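Succinylglutamatedesuccinylase/aspartoacylase (Rhodobacter sphaeroides 2.4.1, PDB 3CDX) probably hydrolyses carbon-nitrogen bonds in linear amides, as a metal-dependent enzyme of the succinylglutamate desuccinylase/aspartoacylase family. Local coordinates at residues A[157-165]-A[179-190]; A[270-281]-A[293-301]. One frame throughout, in Å; residues are numbered along the deposited sequence.

Contact 1, in the catalytic domain, pairs two parallel strands and the end of the helix that connects them in sequence; contact 2 joins two antiparallel strands of a separate four-stranded sheet. Their centres lie about 28 Å apart, and the nearest atoms about 12 Å. The sheet of contact 1 links them: strand 259-271 lies beside strand 186-189 and runs on into the first segment of contact 2. Contact 1 is the nearer to the metal site, where H63, E66 and H149 hold a calcium ion; the side chain of N162 is about 9 Å from that ion and about 6 Å from the side chain of H149. Contact 2 lies away from the site and faces neighbouring subunits.

Contact 1 (A[157-165]-A[179-190]); sequences STPSTNMHY and AEAFGAPHNVVF
T161 N donates to H186 O (3.0 Å), V188 N to T161 O, M163 N to V188 O, and F190 N to M163 O. These backbone bonds join strands 160-163 and 186-189 in parallel register, with axes 22° apart.

Polar side chains meet on the face that carries T161, M163, N187 and V189. T161 OG1 gives its proton to N187 OD1 (2.7 Å), and a water that donates to both T161 OG1 and A179 O also takes the N-H of A184, tying the strand to the helix end. The other end of the same amide, N187 ND2, points almost straight at M163 SD (3.6 Å, 170°) in a weak bond, while H260 provides this nitrogen with a stronger partner. An asparagine suits the place because it can accept and donate at once.

With OG1 set between N and C (chi1 50°), T161 turns CG2 over the face of the F182 ring, a CH-pi contact 3.8 Å from the centroid. M163 CG packs on V189 CG2 at 4.0 Å. H164 CD2 lies over one face of the F190 ring, and N162 OD1 comes to its edge, 3.7 Å from F190 CE1. G183, with positive phi, lets the chain leave the helix toward strand 186-189.

Strand 160-163, helix 169-182 and strand 186-189 thus form a beta-alpha-beta unit within the catalytic domain of this zinc-exopeptidase-like family.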
ATOM      1  N   SER A 157       6.613  29.450   4.444  1.00 25.18           N
ATOM      2  CA  SER A 157       5.896  30.573   4.989  1.00 24.75           C
ATOM      3  C   SER A 157       6.926  31.506   5.601  1.00 25.76           C
ATOM      4  O   SER A 157       7.962  31.064   6.113  1.00 26.00           O
ATOM      5  CB  SER A 157       4.846  30.097   6.003  1.00 23.77           C
ATOM      6  OG  SER A 157       5.470  29.454   7.115  1.00 23.95           O
ATOM      7  N   THR A 158       6.685  32.809   5.492  1.00 25.38           N
ATOM      8  CA  THR A 158       7.569  33.747   6.170  1.00 25.71           C
ATOM      9  C   THR A 158       7.244  33.756   7.665  1.00 25.87           C
ATOM     10  O   THR A 158       6.056  33.745   8.038  1.00 25.86           O
ATOM     11  CB  THR A 158       7.540  35.167   5.519  1.00 24.48           C
ATOM     12  OG1 THR A 158       8.561  35.969   6.117  1.00 28.10           O
ATOM     13  CG2 THR A 158       6.224  35.827   5.687  1.00 23.80           C
ATOM     14  N   PRO A 159       8.283  33.691   8.529  1.00 26.10           N
ATOM     15  CA  PRO A 159       7.968  33.618   9.968  1.00 26.07           C
ATOM     16  C   PRO A 159       7.000  34.698  10.492  1.00 26.77           C
ATOM     17  O   PRO A 159       7.245  35.910  10.376  1.00 26.83           O
ATOM     18  CB  PRO A 159       9.326  33.663  10.651  1.00 26.45           C
ATOM     19  CG  PRO A 159      10.361  33.196   9.513  1.00 26.48           C
ATOM     20  CD  PRO A 159       9.736  33.622   8.234  1.00 25.84           C
ATOM     21  N   SER A 160       5.955  34.232  11.152  1.00 26.05           N
ATOM     22  CA  SER A 160       4.796  35.047  11.457  1.00 26.62           C
ATOM     23  C   SER A 160       3.946  34.366  12.508  1.00 26.81           C
ATOM     24  O   SER A 160       4.069  33.128  12.713  1.00 26.28           O
ATOM     25  CB  SER A 160       3.963  35.197  10.182  1.00 26.71           C
ATOM     26  OG  SER A 160       3.776  33.922   9.560  1.00 29.81           O
ATOM     27  N   THR A 161       3.090  35.162  13.164  1.00 26.36           N
ATOM     28  CA  THR A 161       2.010  34.654  14.001  1.00 26.37           C
ATOM     29  C   THR A 161       0.769  34.863  13.177  1.00 27.15           C
ATOM     30  O   THR A 161       0.798  35.556  12.153  1.00 27.03           O
ATOM     31  CB  THR A 161       1.834  35.407  15.369  1.00 26.61           C
ATOM     32  OG1 THR A 161       1.783  36.822  15.139  1.00 28.77           O
ATOM     33  CG2 THR A 161       2.976  35.137  16.295  1.00 25.67           C
ATOM     34  N   ASN A 162      -0.330  34.271  13.617  1.00 27.56           N
ATOM     35  CA  ASN A 162      -1.611  34.470  12.938  1.00 28.58           C
ATOM     36  C   ASN A 162      -2.756  34.368  13.923  1.00 29.02           C
ATOM     37  O   ASN A 162      -2.587  33.885  15.042  1.00 28.18           O
ATOM     38  CB  ASN A 162      -1.810  33.503  11.772  1.00 27.97           C
ATOM     39  CG  ASN A 162      -1.693  32.056  12.205  1.00 28.72           C
ATOM     40  OD1 ASN A 162      -2.588  31.513  12.834  1.00 31.87           O
ATOM     41  ND2 ASN A 162      -0.593  31.444  11.876  1.00 26.63           N
ATOM     42  N   MET A 163      -3.904  34.874  13.500  1.00 30.15           N
ATOM     43  CA  MET A 163      -5.119  34.924  14.305  1.00 31.92           C
ATOM     44  C   MET A 163      -6.251  35.213  13.317  1.00 34.64           C
ATOM     45  O   MET A 163      -6.014  35.800  12.251  1.00 35.26           O
ATOM     46  CB  MET A 163      -5.029  36.023  15.386  1.00 31.30           C
ATOM     47  CG  MET A 163      -4.498  37.362  14.890  1.00 30.71           C
ATOM     48  SD  MET A 163      -4.437  38.722  16.091  1.00 28.25           S
ATOM     49  CE  MET A 163      -6.204  38.953  16.072  1.00 29.01           C
ATOM     50  N   HIS A 164      -7.464  34.792  13.651  1.00 37.38           N
ATOM     51  CA  HIS A 164      -8.644  35.224  12.884  1.00 40.48           C
ATOM     52  C   HIS A 164      -9.043  36.636  13.275  1.00 41.70           C
ATOM     53  O   HIS A 164      -8.584  37.172  14.299  1.00 41.54           O
ATOM     54  CB  HIS A 164      -9.804  34.260  13.086  1.00 40.49           C
ATOM     55  CG  HIS A 164      -9.484  32.870  12.669  1.00 44.03           C
ATOM     56  ND1 HIS A 164      -9.605  31.792  13.514  1.00 47.54           N
ATOM     57  CD2 HIS A 164      -8.991  32.386  11.506  1.00 47.27           C
ATOM     58  CE1 HIS A 164      -9.225  30.695  12.883  1.00 49.77           C
ATOM     59  NE2 HIS A 164      -8.840  31.030  11.663  1.00 50.46           N
ATOM     60  N   TYR A 165      -9.881  37.253  12.449  1.00 43.86           N
ATOM     61  CA  TYR A 165     -10.475  38.514  12.833  1.00 45.56           C
ATOM     62  C   TYR A 165     -11.582  38.132  13.811  1.00 46.40           C
ATOM     63  O   TYR A 165     -12.388  37.228  13.548  1.00 47.74           O
ATOM     64  CB  TYR A 165     -11.036  39.247  11.618  1.00 47.10           C
ATOM     65  CG  TYR A 165     -11.542  40.653  11.917  1.00 48.78           C
ATOM     66  CD1 TYR A 165     -10.652  41.717  12.032  1.00 49.88           C
ATOM     67  CD2 TYR A 165     -12.908  40.914  12.083  1.00 50.18           C
ATOM     68  CE1 TYR A 165     -11.086  42.993  12.297  1.00 49.84           C
ATOM     69  CE2 TYR A 165     -13.355  42.208  12.354  1.00 50.10           C
ATOM     70  CZ  TYR A 165     -12.426  43.240  12.458  1.00 50.15           C
ATOM     71  OH  TYR A 165     -12.815  44.535  12.731  1.00 50.91           O
ATOM     72  N   ALA A 179      -0.063  38.874  20.069  1.00 26.82           N
ATOM     73  CA  ALA A 179       0.706  38.742  18.830  1.00 26.73           C
ATOM     74  C   ALA A 179       1.914  39.693  18.835  1.00 27.99           C
ATOM     75  O   ALA A 179       3.030  39.264  18.541  1.00 27.88           O
ATOM     76  CB  ALA A 179      -0.173  38.976  17.631  1.00 26.60           C
ATOM     77  N   GLU A 180       1.697  40.963  19.233  1.00 28.57           N
ATOM     78  CA  GLU A 180       2.749  41.968  19.284  1.00 29.71           C
ATOM     79  C   GLU A 180       3.866  41.528  20.242  1.00 28.18           C
ATOM     80  O   GLU A 180       5.051  41.604  19.890  1.00 27.43           O
ATOM     81  CB  GLU A 180       2.202  43.378  19.661  1.00 28.81           C
ATOM     82  CG  GLU A 180       1.411  44.020  18.550  1.00 33.03           C
ATOM     83  CD  GLU A 180       0.731  45.346  18.930  1.00 35.43           C
ATOM     84  OE1 GLU A 180       1.205  46.027  19.887  1.00 39.73           O
ATOM     85  OE2 GLU A 180      -0.274  45.711  18.251  1.00 40.10           O
ATOM     86  N   ALA A 181       3.490  41.065  21.433  1.00 27.66           N
ATOM     87  CA  ALA A 181       4.465  40.540  22.397  1.00 27.22           C
ATOM     88  C   ALA A 181       5.263  39.337  21.848  1.00 27.83           C
ATOM     89  O   ALA A 181       6.501  39.289  21.967  1.00 27.25           O
ATOM     90  CB  ALA A 181       3.766  40.139  23.690  1.00 27.63           C
ATOM     91  N   PHE A 182       4.567  38.384  21.217  1.00 27.15           N
ATOM     92  CA  PHE A 182       5.261  37.212  20.627  1.00 27.16           C
ATOM     93  C   PHE A 182       6.417  37.749  19.752  1.00 26.63           C
ATOM     94  O   PHE A 182       7.525  37.261  19.832  1.00 27.13           O
ATOM     95  CB  PHE A 182       4.293  36.315  19.817  1.00 26.74           C
ATOM     96  CG  PHE A 182       4.927  35.022  19.270  1.00 27.13           C
ATOM     97  CD1 PHE A 182       4.698  33.792  19.900  1.00 28.30           C
ATOM     98  CD2 PHE A 182       5.742  35.043  18.131  1.00 25.18           C
ATOM     99  CE1 PHE A 182       5.286  32.580  19.382  1.00 26.73           C
ATOM    100  CE2 PHE A 182       6.328  33.851  17.615  1.00 28.00           C
ATOM    101  CZ  PHE A 182       6.105  32.628  18.244  1.00 23.82           C
ATOM    102  N   GLY A 183       6.144  38.769  18.939  1.00 27.84           N
ATOM    103  CA  GLY A 183       7.216  39.506  18.243  1.00 28.20           C
ATOM    104  C   GLY A 183       7.831  38.831  17.036  1.00 28.62           C
ATOM    105  O   GLY A 183       9.063  38.878  16.850  1.00 29.61           O
ATOM    106  N   ALA A 184       6.990  38.209  16.206  1.00 28.40           N
ATOM    107  CA  ALA A 184       7.445  37.706  14.910  1.00 27.64           C
ATOM    108  C   ALA A 184       7.432  38.893  13.933  1.00 27.77           C
ATOM    109  O   ALA A 184       6.725  39.875  14.166  1.00 28.42           O
ATOM    110  CB  ALA A 184       6.556  36.578  14.421  1.00 26.28           C
ATOM    111  N   PRO A 185       8.206  38.823  12.847  1.00 28.16           N
ATOM    112  CA  PRO A 185       8.192  40.012  11.966  1.00 28.43           C
ATOM    113  C   PRO A 185       6.805  40.414  11.516  1.00 28.78           C
ATOM    114  O   PRO A 185       6.562  41.614  11.380  1.00 29.10           O
ATOM    115  CB  PRO A 185       9.039  39.586  10.762  1.00 28.36           C
ATOM    116  CG  PRO A 185       9.868  38.468  11.234  1.00 28.55           C
ATOM    117  CD  PRO A 185       9.157  37.791  12.389  1.00 27.38           C
ATOM    118  N   HIS A 186       5.924  39.431  11.251  1.00 26.99           N
ATOM    119  CA  HIS A 186       4.562  39.711  10.831  1.00 26.36           C
ATOM    120  C   HIS A 186       3.533  38.940  11.628  1.00 26.46           C
ATOM    121  O   HIS A 186       3.780  37.819  12.041  1.00 25.30           O
ATOM    122  CB  HIS A 186       4.348  39.359   9.381  1.00 26.66           C
ATOM    123  CG  HIS A 186       5.189  40.150   8.443  1.00 28.67           C
ATOM    124  ND1 HIS A 186       6.376  39.674   7.932  1.00 28.62           N
ATOM    125  CD2 HIS A 186       5.023  41.400   7.936  1.00 27.39           C
ATOM    126  CE1 HIS A 186       6.907  40.605   7.153  1.00 32.41           C
ATOM    127  NE2 HIS A 186       6.101  41.657   7.135  1.00 27.05           N
ATOM    128  N   ASN A 187       2.383  39.574  11.847  1.00 26.86           N
ATOM    129  CA  ASN A 187       1.224  38.933  12.429  1.00 27.24           C
ATOM    130  C   ASN A 187       0.170  39.034  11.395  1.00 28.49           C
ATOM    131  O   ASN A 187      -0.066  40.138  10.887  1.00 30.10           O
ATOM    132  CB  ASN A 187       0.767  39.631  13.707  1.00 27.25           C
ATOM    133  CG  ASN A 187      -0.520  39.058  14.226  1.00 26.01           C
ATOM    134  OD1 ASN A 187      -0.594  37.866  14.497  1.00 25.23           O
ATOM    135  ND2 ASN A 187      -1.537  39.899  14.399  1.00 26.44           N
ATOM    136  N   VAL A 188      -0.425  37.895  11.036  1.00 28.22           N
ATOM    137  CA  VAL A 188      -1.416  37.827   9.978  1.00 29.12           C
ATOM    138  C   VAL A 188      -2.833  37.512  10.503  1.00 30.71           C
ATOM    139  O   VAL A 188      -3.062  36.472  11.116  1.00 28.99           O
ATOM    140  CB  VAL A 188      -1.012  36.775   8.886  1.00 29.35           C
ATOM    141  CG1 VAL A 188      -1.885  36.901   7.672  1.00 27.62           C
ATOM    142  CG2 VAL A 188       0.465  36.941   8.495  1.00 26.29           C
ATOM    143  N   VAL A 189      -3.766  38.436  10.262  1.00 32.89           N
ATOM    144  CA  VAL A 189      -5.198  38.268  10.573  1.00 34.52           C
ATOM    145  C   VAL A 189      -5.884  37.757   9.312  1.00 37.15           C
ATOM    146  O   VAL A 189      -5.740  38.372   8.239  1.00 37.67           O
ATOM    147  CB  VAL A 189      -5.808  39.609  11.070  1.00 35.20           C
ATOM    148  CG1 VAL A 189      -7.244  39.420  11.603  1.00 33.04           C
ATOM    149  CG2 VAL A 189      -4.933  40.199  12.154  1.00 33.57           C
ATOM    150  N   PHE A 190      -6.615  36.633   9.414  1.00 39.32           N
ATOM    151  CA  PHE A 190      -7.089  35.915   8.213  1.00 41.68           C
ATOM    152  C   PHE A 190      -8.375  35.099   8.369  1.00 42.94           C
ATOM    153  O   PHE A 190      -8.929  34.983   9.472  1.00 44.74           O
ATOM    154  CB  PHE A 190      -5.971  35.026   7.619  1.00 42.55           C
ATOM    155  CG  PHE A 190      -5.805  33.697   8.303  1.00 45.09           C
ATOM    156  CD1 PHE A 190      -5.170  33.603   9.540  1.00 47.87           C
ATOM    157  CD2 PHE A 190      -6.262  32.520   7.689  1.00 48.79           C
ATOM    158  CE1 PHE A 190      -5.010  32.352  10.189  1.00 48.92           C
ATOM    159  CE2 PHE A 190      -6.094  31.260   8.317  1.00 49.70           C
ATOM    160  CZ  PHE A 190      -5.463  31.176   9.572  1.00 47.38           C
TER
HETATM  161  O   HOH W   1       7.993  37.377   8.273  1.00 25.92           O
HETATM  162  O   HOH W   2       4.034  38.278  16.157  1.00 26.31           O

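Contact 2 (A[270-281]-A[293-301])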
ATOM      1  N   VAL A 270      -2.857  33.002  -5.394  1.00 34.18           N
ATOM      2  CA  VAL A 270      -2.536  32.617  -6.750  1.00 33.81           C
ATOM      3  C   VAL A 270      -2.753  31.134  -6.843  1.00 34.29           C
ATOM      4  O   VAL A 270      -2.071  30.351  -6.183  1.00 34.44           O
ATOM      5  CB  VAL A 270      -1.087  32.958  -7.150  1.00 33.03           C
ATOM      6  CG1 VAL A 270      -0.876  32.692  -8.662  1.00 33.05           C
ATOM      7  CG2 VAL A 270      -0.778  34.381  -6.749  1.00 33.69           C
ATOM      8  N   MET A 271      -3.700  30.751  -7.680  1.00 34.37           N
ATOM      9  CA  MET A 271      -4.098  29.365  -7.805  1.00 33.97           C
ATOM     10  C   MET A 271      -3.539  28.724  -9.088  1.00 33.41           C
ATOM     11  O   MET A 271      -3.469  29.362 -10.138  1.00 32.87           O
ATOM     12  CB  MET A 271      -5.623  29.294  -7.778  1.00 34.82           C
ATOM     13  CG  MET A 271      -6.257  29.955  -6.517  1.00 36.45           C
ATOM     14  SD  MET A 271      -5.959  29.159  -4.933  1.00 36.69           S
ATOM     15  CE  MET A 271      -6.779  27.586  -5.138  1.00 40.50           C
ATOM     16  N   ALA A 272      -3.117  27.466  -8.989  1.00 32.44           N
ATOM     17  CA  ALA A 272      -2.750  26.683 -10.179  1.00 31.73           C
ATOM     18  C   ALA A 272      -3.996  26.153 -10.942  1.00 31.55           C
ATOM     19  O   ALA A 272      -4.768  25.354 -10.383  1.00 31.14           O
ATOM     20  CB  ALA A 272      -1.837  25.507  -9.780  1.00 31.42           C
ATOM     21  N   PRO A 273      -4.193  26.582 -12.211  1.00 30.74           N
ATOM     22  CA  PRO A 273      -5.343  26.040 -12.949  1.00 31.01           C
ATOM     23  C   PRO A 273      -5.053  24.693 -13.578  1.00 30.73           C
ATOM     24  O   PRO A 273      -5.969  23.995 -14.019  1.00 30.54           O
ATOM     25  CB  PRO A 273      -5.584  27.090 -14.047  1.00 31.35           C
ATOM     26  CG  PRO A 273      -4.481  28.141 -13.884  1.00 30.20           C
ATOM     27  CD  PRO A 273      -3.456  27.580 -13.005  1.00 30.59           C
ATOM     28  N   ARG A 274      -3.774  24.351 -13.667  1.00 30.01           N
ATOM     29  CA  ARG A 274      -3.387  23.089 -14.254  1.00 30.43           C
ATOM     30  C   ARG A 274      -2.337  22.421 -13.382  1.00 29.54           C
ATOM     31  O   ARG A 274      -1.587  23.083 -12.659  1.00 29.37           O
ATOM     32  CB  ARG A 274      -2.876  23.253 -15.700  1.00 31.19           C
ATOM     33  CG  ARG A 274      -3.888  23.772 -16.752  1.00 34.70           C
ATOM     34  CD  ARG A 274      -5.020  22.774 -17.132  1.00 39.74           C
ATOM     35  NE  ARG A 274      -6.037  23.445 -17.946  1.00 43.94           N
ATOM     36  CZ  ARG A 274      -7.317  23.074 -18.082  1.00 48.91           C
ATOM     37  NH1 ARG A 274      -7.807  22.007 -17.460  1.00 49.20           N
ATOM     38  NH2 ARG A 274      -8.125  23.797 -18.856  1.00 50.83           N
ATOM     39  N   THR A 275      -2.317  21.097 -13.433  1.00 29.36           N
ATOM     40  CA  THR A 275      -1.207  20.328 -12.869  1.00 28.87           C
ATOM     41  C   THR A 275       0.070  20.481 -13.719  1.00 28.81           C
ATOM     42  O   THR A 275       0.048  20.324 -14.938  1.00 29.27           O
ATOM     43  CB  THR A 275      -1.639  18.877 -12.688  1.00 28.39           C
ATOM     44  OG1 THR A 275      -2.717  18.857 -11.744  1.00 26.55           O
ATOM     45  CG2 THR A 275      -0.470  17.992 -12.150  1.00 28.93           C
ATOM     46  N   GLY A 276       1.172  20.857 -13.088  1.00 28.52           N
ATOM     47  CA  GLY A 276       2.443  20.843 -13.782  1.00 27.54           C
ATOM     48  C   GLY A 276       3.563  21.312 -12.880  1.00 27.26           C
ATOM     49  O   GLY A 276       3.411  21.319 -11.672  1.00 27.73           O
ATOM     50  N   LEU A 277       4.671  21.723 -13.483  1.00 27.02           N
ATOM     51  CA  LEU A 277       5.876  22.117 -12.766  1.00 26.62           C
ATOM     52  C   LEU A 277       5.906  23.643 -12.626  1.00 26.75           C
ATOM     53  O   LEU A 277       6.170  24.388 -13.594  1.00 26.19           O
ATOM     54  CB  LEU A 277       7.133  21.568 -13.487  1.00 26.39           C
ATOM     55  CG  LEU A 277       8.537  22.011 -12.993  1.00 27.57           C
ATOM     56  CD1 LEU A 277       8.647  22.067 -11.481  1.00 23.76           C
ATOM     57  CD2 LEU A 277       9.647  21.105 -13.556  1.00 26.63           C
ATOM     58  N   PHE A 278       5.632  24.097 -11.416  1.00 27.17           N
ATOM     59  CA  PHE A 278       5.560  25.516 -11.162  1.00 27.35           C
ATOM     60  C   PHE A 278       6.876  26.163 -10.762  1.00 27.66           C
ATOM     61  O   PHE A 278       7.473  25.811  -9.746  1.00 28.08           O
ATOM     62  CB  PHE A 278       4.470  25.848 -10.143  1.00 27.73           C
ATOM     63  CG  PHE A 278       4.406  27.309  -9.798  1.00 27.73           C
ATOM     64  CD1 PHE A 278       3.796  28.204 -10.667  1.00 28.68           C
ATOM     65  CD2 PHE A 278       4.985  27.786  -8.621  1.00 29.01           C
ATOM     66  CE1 PHE A 278       3.756  29.580 -10.373  1.00 28.95           C
ATOM     67  CE2 PHE A 278       4.949  29.152  -8.303  1.00 28.47           C
ATOM     68  CZ  PHE A 278       4.335  30.049  -9.188  1.00 28.94           C
ATOM     69  N   GLU A 279       7.280  27.155 -11.565  1.00 27.40           N
ATOM     70  CA  GLU A 279       8.491  27.948 -11.368  1.00 26.92           C
ATOM     71  C   GLU A 279       8.075  29.326 -10.822  1.00 27.26           C
ATOM     72  O   GLU A 279       7.417  30.109 -11.559  1.00 27.14           O
ATOM     73  CB  GLU A 279       9.227  28.145 -12.711  1.00 26.42           C
ATOM     74  CG  GLU A 279      10.456  29.055 -12.593  1.00 27.80           C
ATOM     75  CD  GLU A 279      10.954  29.558 -13.928  1.00 26.48           C
ATOM     76  OE1 GLU A 279      10.548  29.031 -14.957  1.00 29.78           O
ATOM     77  OE2 GLU A 279      11.787  30.451 -13.946  1.00 25.42           O
ATOM     78  N   PRO A 280       8.431  29.626  -9.554  1.00 26.32           N
ATOM     79  CA  PRO A 280       8.052  30.913  -8.996  1.00 26.45           C
ATOM     80  C   PRO A 280       9.008  32.040  -9.405  1.00 27.48           C
ATOM     81  O   PRO A 280      10.148  31.784  -9.824  1.00 26.66           O
ATOM     82  CB  PRO A 280       8.170  30.682  -7.495  1.00 26.69           C
ATOM     83  CG  PRO A 280       9.308  29.654  -7.367  1.00 26.66           C
ATOM     84  CD  PRO A 280       9.154  28.772  -8.576  1.00 26.01           C
ATOM     85  N   THR A 281       8.526  33.276  -9.286  1.00 27.19           N
ATOM     86  CA  THR A 281       9.340  34.460  -9.452  1.00 26.54           C
ATOM     87  C   THR A 281       9.793  35.052  -8.136  1.00 26.68           C
ATOM     88  O   THR A 281      10.753  35.807  -8.127  1.00 27.54           O
ATOM     89  CB  THR A 281       8.593  35.588 -10.260  1.00 26.99           C
ATOM     90  OG1 THR A 281       7.355  35.896  -9.632  1.00 27.56           O
ATOM     91  CG2 THR A 281       8.315  35.149 -11.648  1.00 26.39           C
ATOM     92  N   THR A 293       4.059  39.033 -12.889  1.00 34.18           N
ATOM     93  CA  THR A 293       4.254  37.588 -13.029  1.00 32.42           C
ATOM     94  C   THR A 293       4.569  36.895 -11.698  1.00 31.61           C
ATOM     95  O   THR A 293       5.491  37.284 -10.986  1.00 30.65           O
ATOM     96  CB  THR A 293       5.317  37.272 -14.111  1.00 32.99           C
ATOM     97  OG1 THR A 293       4.873  37.831 -15.353  1.00 32.70           O
ATOM     98  CG2 THR A 293       5.478  35.760 -14.322  1.00 30.85           C
ATOM     99  N   ALA A 294       3.754  35.895 -11.356  1.00 30.53           N
ATOM    100  CA  ALA A 294       3.971  35.110 -10.121  1.00 30.18           C
ATOM    101  C   ALA A 294       4.853  33.871 -10.386  1.00 29.29           C
ATOM    102  O   ALA A 294       5.562  33.400  -9.471  1.00 29.19           O
ATOM    103  CB  ALA A 294       2.643  34.720  -9.466  1.00 29.38           C
ATOM    104  N   GLY A 295       4.841  33.403 -11.634  1.00 28.07           N
ATOM    105  CA  GLY A 295       5.616  32.242 -12.071  1.00 28.03           C
ATOM    106  C   GLY A 295       4.899  31.585 -13.222  1.00 28.67           C
ATOM    107  O   GLY A 295       3.953  32.164 -13.759  1.00 29.25           O
ATOM    108  N   TRP A 296       5.354  30.393 -13.606  1.00 28.65           N
ATOM    109  CA  TRP A 296       4.900  29.674 -14.799  1.00 28.48           C
ATOM    110  C   TRP A 296       4.743  28.187 -14.495  1.00 28.63           C
ATOM    111  O   TRP A 296       5.571  27.580 -13.793  1.00 26.62           O
ATOM    112  CB  TRP A 296       5.940  29.779 -15.947  1.00 29.07           C
ATOM    113  CG  TRP A 296       6.277  31.154 -16.392  1.00 27.04           C
ATOM    114  CD1 TRP A 296       5.656  31.867 -17.392  1.00 28.97           C
ATOM    115  CD2 TRP A 296       7.299  32.005 -15.862  1.00 28.61           C
ATOM    116  NE1 TRP A 296       6.244  33.108 -17.516  1.00 28.23           N
ATOM    117  CE2 TRP A 296       7.245  33.225 -16.588  1.00 27.79           C
ATOM    118  CE3 TRP A 296       8.274  31.852 -14.854  1.00 26.80           C
ATOM    119  CZ2 TRP A 296       8.122  34.280 -16.340  1.00 29.29           C
ATOM    120  CZ3 TRP A 296       9.119  32.889 -14.588  1.00 28.09           C
ATOM    121  CH2 TRP A 296       9.051  34.101 -15.328  1.00 29.42           C
ATOM    122  N   ILE A 297       3.693  27.599 -15.057  1.00 27.97           N
ATOM    123  CA  ILE A 297       3.515  26.163 -14.945  1.00 28.55           C
ATOM    124  C   ILE A 297       4.029  25.579 -16.243  1.00 28.43           C
ATOM    125  O   ILE A 297       3.477  25.881 -17.315  1.00 27.80           O
ATOM    126  CB  ILE A 297       2.047  25.778 -14.776  1.00 28.36           C
ATOM    127  CG1 ILE A 297       1.493  26.291 -13.437  1.00 28.25           C
ATOM    128  CG2 ILE A 297       1.878  24.287 -14.998  1.00 27.48           C
ATOM    129  CD1 ILE A 297      -0.039  26.021 -13.243  1.00 29.47           C
ATOM    130  N   HIS A 298       5.094  24.781 -16.130  1.00 27.81           N
ATOM    131  CA  HIS A 298       5.727  24.142 -17.257  1.00 26.78           C
ATOM    132  C   HIS A 298       5.045  22.806 -17.491  1.00 27.19           C
ATOM    133  O   HIS A 298       4.626  22.123 -16.513  1.00 26.56           O
ATOM    134  CB  HIS A 298       7.237  23.962 -16.982  1.00 27.02           C
ATOM    135  CG  HIS A 298       7.993  25.254 -16.806  1.00 27.65           C
ATOM    136  ND1 HIS A 298       8.691  25.853 -17.835  1.00 28.17           N
ATOM    137  CD2 HIS A 298       8.145  26.068 -15.732  1.00 27.32           C
ATOM    138  CE1 HIS A 298       9.245  26.973 -17.399  1.00 28.62           C
ATOM    139  NE2 HIS A 298       8.928  27.128 -16.127  1.00 24.94           N
ATOM    140  N   PHE A 299       4.907  22.441 -18.778  1.00 26.79           N
ATOM    141  CA  PHE A 299       4.382  21.138 -19.187  1.00 27.99           C
ATOM    142  C   PHE A 299       5.508  20.288 -19.760  1.00 28.56           C
ATOM    143  O   PHE A 299       5.635  20.103 -20.987  1.00 28.53           O
ATOM    144  CB  PHE A 299       3.176  21.301 -20.126  1.00 28.38           C
ATOM    145  CG  PHE A 299       2.123  22.214 -19.541  1.00 29.44           C
ATOM    146  CD1 PHE A 299       1.281  21.753 -18.504  1.00 30.49           C
ATOM    147  CD2 PHE A 299       2.049  23.550 -19.938  1.00 29.26           C
ATOM    148  CE1 PHE A 299       0.349  22.612 -17.895  1.00 30.92           C
ATOM    149  CE2 PHE A 299       1.097  24.414 -19.368  1.00 29.83           C
ATOM    150  CZ  PHE A 299       0.252  23.957 -18.344  1.00 30.48           C
ATOM    151  N   VAL A 300       6.339  19.774 -18.848  1.00 28.72           N
ATOM    152  CA  VAL A 300       7.579  19.107 -19.269  1.00 29.33           C
ATOM    153  C   VAL A 300       7.333  17.787 -19.952  1.00 29.89           C
ATOM    154  O   VAL A 300       8.236  17.246 -20.566  1.00 30.09           O
ATOM    155  CB  VAL A 300       8.596  18.940 -18.123  1.00 29.12           C
ATOM    156  CG1 VAL A 300       8.888  20.305 -17.508  1.00 28.52           C
ATOM    157  CG2 VAL A 300       8.106  17.905 -17.083  1.00 29.87           C
ATOM    158  N   GLU A 301       6.091  17.300 -19.871  1.00 30.35           N
ATOM    159  CA  GLU A 301       5.672  16.081 -20.556  1.00 31.62           C
ATOM    160  C   GLU A 301       5.451  16.306 -22.050  1.00 31.80           C
ATOM    161  O   GLU A 301       5.297  15.343 -22.789  1.00 32.03           O
ATOM    162  CB  GLU A 301       4.389  15.499 -19.914  1.00 32.45           C
ATOM    163  CG  GLU A 301       3.147  16.401 -19.976  1.00 34.53           C
ATOM    164  CD  GLU A 301       3.063  17.423 -18.827  1.00 39.63           C
ATOM    165  OE1 GLU A 301       2.043  18.139 -18.749  1.00 42.81           O
ATOM    166  OE2 GLU A 301       3.991  17.515 -17.992  1.00 41.34           O
TER
HETATM  167  O   HOH W   3       1.545  18.388 -15.985  1.00 35.29           O
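A four-stranded antiparallel sheet, whose central strands are 276-280 and 293-298, contains this contact. L277 and H298 form a hydrogen-bonded pair, with L277 N to H298 O at 3.1 Å and H298 N to L277 O at 2.8 Å; E279 N continues the pattern to W296 O.

On the face of E279, W296 and H298, H298 NE2 donates to E279 OE1 (2.8 Å), using the anti lone pair of that oxygen. Carboxylate and imidazole are nearly coplanar (17°). The extended glutamate, CG anti to the backbone N (chi1 176°), also runs alongside W296, its OE2 3.7 Å from CZ3 of that indole.

A classic beta bulge interrupts strand 293-298 where A294 and G295 both face L310 on strand 308-311. G295, with no side chain and positive phi, lets the F278 ring lie against its CA (CE1 at 3.7 Å). Beyond it, T281 N bonds to A294 O and T281 OG1 to T293 O (2.7 Å).

On the other face I297, a branched apolar chain, sends CD1 against P273 CD (3.8 Å) and A272 CB, along the loop 272-275.

L277, E279, P280 and V300 pack against a second subunit, and R274 forms a salt bridge with D302 of a third.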